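Local coordinates for protein fructose-bisphosphate aldolase class I (Thermoproteus tenax, PDB 1W8S) that is a class I aldolase of the DeoC/LacD family, a TIM-barrel enzyme modelled here with 1,6-di-O-phosphono-beta-D-fructofuranose bound, at residues Glu155-Ala165 with Lys179-Ala190. The protein carries 2 engineered substitutions. Residues are numbered along the deposited sequence; the frame is centred on the assembly and turned at random.
Sequences ETAPEIVAYAA and KYTGDPKTFSWA
Trp-189 and Phe-187 each meet a small side chain from helix 158-171 obliquely: Ala-162 CB lies 3.6 Å from Trp-189 CD1, and Val-161 CG1 touches Phe-187 CE1. A water sits in plane at the indole edge, donating to Pro-158 O and Thr-186 O and bridging the helices. One face of Phe-187 is covered, toward its rim, by Tyr-180 CD1, while Gly-182 N lies 3.3 Å above the centre of the Tyr-180 ring and Phe-187 CG meets that ring's edge in plane.

Both Val-161 methyls press on Lys-179 O, CG1 at 3.1 Å; this buried carbonyl has no polar partner in the model. Thr-181 (chi1 54°) sets CG2 anti to its carbonyl carbon, against Val-161 CB at 3.6 Å, and its hydroxyl donates to Thr-186 OG1. Thr-186 OG1 donates to Asp-183 OD1, and Asp-183 OD2 caps helix 184-193 through Thr-186 N. Ala-162 and Ala-190, CA to CA 4.0 Å, let the helices close up.

Beside the bound ligand, the extended Lys-179 gives a 2.7 Å salt bridge from NZ to Glu-155 OE1, on the syn side but 33° out of the carboxylate plane. NZ also pairs with a ligand phosphate oxygen, and Arg-148 salt-bridges Glu-155 OE2.

The axes of segments 158-165 and 184-190 approach to 8.5 Å at 26°; their helices are consecutive outer barrel helices, joined through strand 175-179, whose Ile-178 touches Val-161 and Phe-187.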
ATOM      1  N   GLU E 155      -6.502   3.601  29.088  1.00 15.17           N
ATOM      2  CA  GLU E 155      -7.331   4.363  28.178  1.00 15.80           C
ATOM      3  C   GLU E 155      -8.217   5.441  28.823  1.00 15.12           C
ATOM      4  O   GLU E 155      -8.674   6.329  28.117  1.00 14.95           O
ATOM      5  CB  GLU E 155      -8.204   3.424  27.358  1.00 16.39           C
ATOM      6  CG  GLU E 155      -7.393   2.597  26.375  1.00 17.06           C
ATOM      7  CD  GLU E 155      -8.236   1.663  25.533  1.00 18.72           C
ATOM      8  OE1 GLU E 155      -9.398   1.979  25.243  1.00 19.09           O
ATOM      9  OE2 GLU E 155      -7.710   0.610  25.147  1.00 18.76           O
ATOM     10  N   THR E 156      -8.471   5.344  30.128  1.00 14.41           N
ATOM     11  CA  THR E 156      -9.283   6.343  30.822  1.00 14.31           C
ATOM     12  C   THR E 156      -8.447   7.261  31.704  1.00 14.31           C
ATOM     13  O   THR E 156      -8.981   8.028  32.463  1.00 14.29           O
ATOM     14  CB  THR E 156     -10.399   5.674  31.654  1.00 14.07           C
ATOM     15  OG1 THR E 156      -9.831   4.765  32.594  1.00 14.05           O
ATOM     16  CG2 THR E 156     -11.324   4.821  30.786  1.00 15.87           C
ATOM     17  N   ALA E 157      -7.131   7.218  31.584  1.00 14.02           N
ATOM     18  CA  ALA E 157      -6.282   8.196  32.276  1.00 13.28           C
ATOM     19  C   ALA E 157      -6.620   9.614  31.829  1.00 13.35           C
ATOM     20  O   ALA E 157      -6.925   9.829  30.677  1.00 12.78           O
ATOM     21  CB  ALA E 157      -4.817   7.910  32.011  1.00 13.39           C
ATOM     22  N   PRO E 158      -6.580  10.581  32.741  1.00 13.65           N
ATOM     23  CA  PRO E 158      -6.958  11.962  32.408  1.00 14.18           C
ATOM     24  C   PRO E 158      -6.255  12.508  31.164  1.00 13.49           C
ATOM     25  O   PRO E 158      -6.897  13.076  30.307  1.00 12.79           O
ATOM     26  CB  PRO E 158      -6.542  12.741  33.662  1.00 14.04           C
ATOM     27  CG  PRO E 158      -6.670  11.783  34.761  1.00 15.03           C
ATOM     28  CD  PRO E 158      -6.205  10.454  34.168  1.00 14.26           C
ATOM     29  N   GLU E 159      -4.952  12.305  31.088  1.00 13.56           N
ATOM     30  CA  GLU E 159      -4.128  12.829  30.004  1.00 13.67           C
ATOM     31  C   GLU E 159      -4.340  12.091  28.682  1.00 12.48           C
ATOM     32  O   GLU E 159      -4.167  12.674  27.617  1.00 12.63           O
ATOM     33  CB  GLU E 159      -2.657  12.793  30.436  1.00 14.89           C
ATOM     34  CG  GLU E 159      -2.001  11.424  30.430  1.00 18.14           C
ATOM     35  CD  GLU E 159      -2.159  10.599  31.699  1.00 22.22           C
ATOM     36  OE1 GLU E 159      -2.881  11.000  32.658  1.00 22.18           O
ATOM     37  OE2 GLU E 159      -1.527   9.514  31.711  1.00 27.45           O
ATOM     38  N   ILE E 160      -4.755  10.826  28.747  1.00 11.69           N
ATOM     39  CA  ILE E 160      -5.052  10.059  27.536  1.00 11.72           C
ATOM     40  C   ILE E 160      -6.379  10.520  26.966  1.00 11.62           C
ATOM     41  O   ILE E 160      -6.520  10.742  25.756  1.00 10.57           O
ATOM     42  CB  ILE E 160      -5.054   8.517  27.834  1.00 12.08           C
ATOM     43  CG1 ILE E 160      -3.684   8.044  28.302  1.00 13.05           C
ATOM     44  CG2 ILE E 160      -5.512   7.730  26.633  1.00 13.66           C
ATOM     45  CD1 ILE E 160      -2.604   8.226  27.309  1.00 14.38           C
ATOM     46  N   VAL E 161      -7.372  10.731  27.834  1.00 10.56           N
ATOM     47  CA  VAL E 161      -8.673  11.179  27.323  1.00 11.46           C
ATOM     48  C   VAL E 161      -8.600  12.618  26.773  1.00 11.62           C
ATOM     49  O   VAL E 161      -9.183  12.927  25.740  1.00 10.75           O
ATOM     50  CB  VAL E 161      -9.773  11.037  28.411  1.00 11.53           C
ATOM     51  CG1 VAL E 161     -11.062  11.707  28.020  1.00 10.35           C
ATOM     52  CG2 VAL E 161      -9.994   9.542  28.758  1.00 12.12           C
ATOM     53  N   ALA E 162      -7.943  13.525  27.498  1.00 11.36           N
ATOM     54  CA  ALA E 162      -7.710  14.865  26.948  1.00 11.64           C
ATOM     55  C   ALA E 162      -6.951  14.812  25.597  1.00 11.31           C
ATOM     56  O   ALA E 162      -7.288  15.560  24.668  1.00 11.13           O
ATOM     57  CB  ALA E 162      -6.998  15.731  27.954  1.00 12.35           C
ATOM     58  N   TYR E 163      -5.969  13.920  25.466  1.00 10.50           N
ATOM     59  CA  TYR E 163      -5.229  13.768  24.187  1.00 10.56           C
ATOM     60  C   TYR E 163      -6.215  13.308  23.119  1.00 10.37           C
ATOM     61  O   TYR E 163      -6.265  13.860  22.007  1.00 11.87           O
ATOM     62  CB  TYR E 163      -4.039  12.818  24.338  1.00 10.47           C
ATOM     63  CG  TYR E 163      -2.818  13.061  23.430  1.00 10.55           C
ATOM     64  CD1 TYR E 163      -1.563  12.567  23.792  1.00 11.24           C
ATOM     65  CD2 TYR E 163      -2.919  13.767  22.219  1.00 10.46           C
ATOM     66  CE1 TYR E 163      -0.430  12.770  22.970  1.00 12.52           C
ATOM     67  CE2 TYR E 163      -1.796  13.985  21.402  1.00 12.45           C
ATOM     68  CZ  TYR E 163      -0.563  13.485  21.767  1.00 10.32           C
ATOM     69  OH  TYR E 163       0.535  13.688  20.934  1.00 13.83           O
ATOM     70  N   ALA E 164      -7.067  12.358  23.471  1.00 10.45           N
ATOM     71  CA  ALA E 164      -8.014  11.809  22.523  1.00 10.75           C
ATOM     72  C   ALA E 164      -8.881  12.939  21.969  1.00 11.62           C
ATOM     73  O   ALA E 164      -9.125  13.035  20.775  1.00 12.75           O
ATOM     74  CB  ALA E 164      -8.870  10.776  23.191  1.00 10.86           C
ATOM     75  N   ALA E 165      -9.358  13.780  22.868  1.00 10.92           N
ATOM     76  CA  ALA E 165     -10.257  14.856  22.527  1.00 11.95           C
ATOM     77  C   ALA E 165      -9.546  15.876  21.639  1.00 11.69           C
ATOM     78  O   ALA E 165     -10.099  16.344  20.640  1.00 11.94           O
ATOM     79  CB  ALA E 165     -10.759  15.522  23.801  1.00 12.24           C
ATOM     80  N   LYS E 179     -13.827   8.374  25.792  1.00 14.15           N
ATOM     81  CA  LYS E 179     -14.074   7.660  27.047  1.00 13.83           C
ATOM     82  C   LYS E 179     -14.091   8.617  28.232  1.00 13.82           C
ATOM     83  O   LYS E 179     -13.393   9.621  28.259  1.00 13.51           O
ATOM     84  CB  LYS E 179     -12.986   6.572  27.260  1.00 13.72           C
ATOM     85  CG  LYS E 179     -13.076   5.448  26.184  1.00 17.34           C
ATOM     86  CD  LYS E 179     -12.269   4.183  26.518  1.00 18.93           C
ATOM     87  CE  LYS E 179     -12.743   3.024  25.625  1.00 20.74           C
ATOM     88  NZ  LYS E 179     -12.037   1.711  25.845  1.00 24.12           N
ATOM     89  N   TYR E 180     -14.886   8.274  29.230  1.00 13.98           N
ATOM     90  CA  TYR E 180     -14.960   9.021  30.464  1.00 13.93           C
ATOM     91  C   TYR E 180     -13.745   8.716  31.345  1.00 13.76           C
ATOM     92  O   TYR E 180     -13.299   7.565  31.422  1.00 13.60           O
ATOM     93  CB  TYR E 180     -16.263   8.628  31.196  1.00 14.37           C
ATOM     94  CG  TYR E 180     -16.592   9.465  32.402  1.00 13.23           C
ATOM     95  CD1 TYR E 180     -16.475  10.851  32.373  1.00 13.97           C
ATOM     96  CD2 TYR E 180     -17.060   8.876  33.575  1.00 14.93           C
ATOM     97  CE1 TYR E 180     -16.773  11.628  33.475  1.00 13.81           C
ATOM     98  CE2 TYR E 180     -17.366   9.662  34.697  1.00 12.75           C
ATOM     99  CZ  TYR E 180     -17.216  11.038  34.634  1.00 13.74           C
ATOM    100  OH  TYR E 180     -17.513  11.834  35.730  1.00 12.29           O
ATOM    101  N   THR E 181     -13.218   9.755  32.008  1.00 14.03           N
ATOM    102  CA  THR E 181     -12.122   9.599  32.961  1.00 14.10           C
ATOM    103  C   THR E 181     -12.555   9.061  34.330  1.00 15.04           C
ATOM    104  O   THR E 181     -11.706   8.662  35.134  1.00 14.94           O
ATOM    105  CB  THR E 181     -11.405  10.944  33.183  1.00 14.96           C
ATOM    106  OG1 THR E 181     -12.361  11.973  33.568  1.00 12.62           O
ATOM    107  CG2 THR E 181     -10.730  11.401  31.864  1.00 13.57           C
ATOM    108  N   GLY E 182     -13.857   9.096  34.623  1.00 15.37           N
ATOM    109  CA  GLY E 182     -14.354   8.675  35.931  1.00 16.16           C
ATOM    110  C   GLY E 182     -14.574   9.815  36.921  1.00 16.88           C
ATOM    111  O   GLY E 182     -14.966   9.582  38.065  1.00 16.25           O
ATOM    112  N   ASP E 183     -14.315  11.046  36.497  1.00 17.56           N
ATOM    113  CA  ASP E 183     -14.576  12.200  37.339  1.00 18.30           C
ATOM    114  C   ASP E 183     -14.704  13.493  36.532  1.00 18.13           C
ATOM    115  O   ASP E 183     -14.022  13.684  35.517  1.00 17.44           O
ATOM    116  CB  ASP E 183     -13.533  12.342  38.450  1.00 19.25           C
ATOM    117  CG  ASP E 183     -12.308  13.089  38.009  1.00 20.86           C
ATOM    118  OD1 ASP E 183     -11.405  12.424  37.453  1.00 23.86           O
ATOM    119  OD2 ASP E 183     -12.164  14.325  38.195  1.00 20.55           O
ATOM    120  N   PRO E 184     -15.609  14.363  36.968  1.00 17.85           N
ATOM    121  CA  PRO E 184     -15.911  15.572  36.201  1.00 17.78           C
ATOM    122  C   PRO E 184     -14.772  16.568  36.093  1.00 17.16           C
ATOM    123  O   PRO E 184     -14.731  17.255  35.083  1.00 16.62           O
ATOM    124  CB  PRO E 184     -17.118  16.184  36.941  1.00 17.90           C
ATOM    125  CG  PRO E 184     -17.131  15.565  38.298  1.00 18.90           C
ATOM    126  CD  PRO E 184     -16.468  14.231  38.161  1.00 18.22           C
ATOM    127  N   LYS E 185     -13.880  16.660  37.067  1.00 16.57           N
ATOM    128  CA  LYS E 185     -12.797  17.646  36.959  1.00 17.50           C
ATOM    129  C   LYS E 185     -11.864  17.304  35.778  1.00 16.51           C
ATOM    130  O   LYS E 185     -11.607  18.162  34.920  1.00 15.81           O
ATOM    131  CB  LYS E 185     -12.036  17.805  38.282  1.00 18.79           C
ATOM    132  CG  LYS E 185     -10.654  18.517  38.181  1.00 22.67           C
ATOM    133  CD  LYS E 185     -10.740  20.026  38.040  1.00 27.39           C
ATOM    134  CE  LYS E 185     -10.220  20.740  39.299  1.00 30.83           C
ATOM    135  NZ  LYS E 185      -8.742  20.512  39.526  1.00 33.39           N
ATOM    136  N   THR E 186     -11.399  16.051  35.711  1.00 15.05           N
ATOM    137  CA  THR E 186     -10.453  15.652  34.687  1.00 14.47           C
ATOM    138  C   THR E 186     -11.150  15.590  33.356  1.00 13.57           C
ATOM    139  O   THR E 186     -10.556  15.886  32.327  1.00 14.04           O
ATOM    140  CB  THR E 186      -9.768  14.291  35.003  1.00 14.11           C
ATOM    141  OG1 THR E 186     -10.757  13.277  35.182  1.00 12.70           O
ATOM    142  CG2 THR E 186      -9.013  14.354  36.318  1.00 15.97           C
ATOM    143  N   PHE E 187     -12.420  15.204  33.349  1.00 13.35           N
ATOM    144  CA  PHE E 187     -13.169  15.176  32.099  1.00 13.63           C
ATOM    145  C   PHE E 187     -13.472  16.586  31.562  1.00 13.48           C
ATOM    146  O   PHE E 187     -13.526  16.791  30.358  1.00 13.22           O
ATOM    147  CB  PHE E 187     -14.456  14.397  32.253  1.00 13.70           C
ATOM    148  CG  PHE E 187     -15.015  13.921  30.943  1.00 13.82           C
ATOM    149  CD1 PHE E 187     -14.279  13.029  30.147  1.00 14.26           C
ATOM    150  CD2 PHE E 187     -16.236  14.357  30.490  1.00 14.70           C
ATOM    151  CE1 PHE E 187     -14.793  12.557  28.946  1.00 11.50           C
ATOM    152  CE2 PHE E 187     -16.737  13.898  29.287  1.00 15.43           C
ATOM    153  CZ  PHE E 187     -16.009  12.995  28.519  1.00 15.13           C
ATOM    154  N   SER E 188     -13.657  17.571  32.448  1.00 13.44           N
ATOM    155  CA  SER E 188     -13.866  18.960  31.993  1.00 13.79           C
ATOM    156  C   SER E 188     -12.631  19.522  31.263  1.00 13.97           C
ATOM    157  O   SER E 188     -12.778  20.394  30.419  1.00 14.72           O
ATOM    158  CB  SER E 188     -14.235  19.872  33.171  1.00 14.05           C
ATOM    159  OG  SER E 188     -13.148  19.936  34.042  1.00 15.89           O
ATOM    160  N   TRP E 189     -11.422  19.056  31.602  1.00 13.83           N
ATOM    161  CA  TRP E 189     -10.209  19.449  30.869  1.00 13.82           C
ATOM    162  C   TRP E 189     -10.256  18.890  29.419  1.00 13.64           C
ATOM    163  O   TRP E 189      -9.887  19.565  28.463  1.00 12.90           O
ATOM    164  CB  TRP E 189      -8.936  18.961  31.583  1.00 14.05           C
ATOM    165  CG  TRP E 189      -7.629  19.228  30.835  1.00 14.62           C
ATOM    166  CD1 TRP E 189      -6.707  18.299  30.418  1.00 16.43           C
ATOM    167  CD2 TRP E 189      -7.102  20.501  30.457  1.00 15.49           C
ATOM    168  NE1 TRP E 189      -5.665  18.918  29.767  1.00 15.80           N
ATOM    169  CE2 TRP E 189      -5.874  20.273  29.790  1.00 16.36           C
ATOM    170  CE3 TRP E 189      -7.539  21.822  30.615  1.00 17.71           C
ATOM    171  CZ2 TRP E 189      -5.092  21.310  29.284  1.00 14.70           C
ATOM    172  CZ3 TRP E 189      -6.752  22.854  30.111  1.00 18.29           C
ATOM    173  CH2 TRP E 189      -5.548  22.591  29.455  1.00 16.95           C
ATOM    174  N   ALA E 190     -10.693  17.650  29.268  1.00 14.01           N
ATOM    175  CA  ALA E 190     -10.901  17.073  27.940  1.00 13.57           C
ATOM    176  C   ALA E 190     -11.898  17.860  27.106  1.00 13.74           C
ATOM    177  O   ALA E 190     -11.663  18.169  25.937  1.00 14.03           O
ATOM    178  CB  ALA E 190     -11.360  15.625  28.080  1.00 14.05           C
TER
HETATM  179  O   HOH W   1      -7.960  15.323  31.450  1.00 28.01           O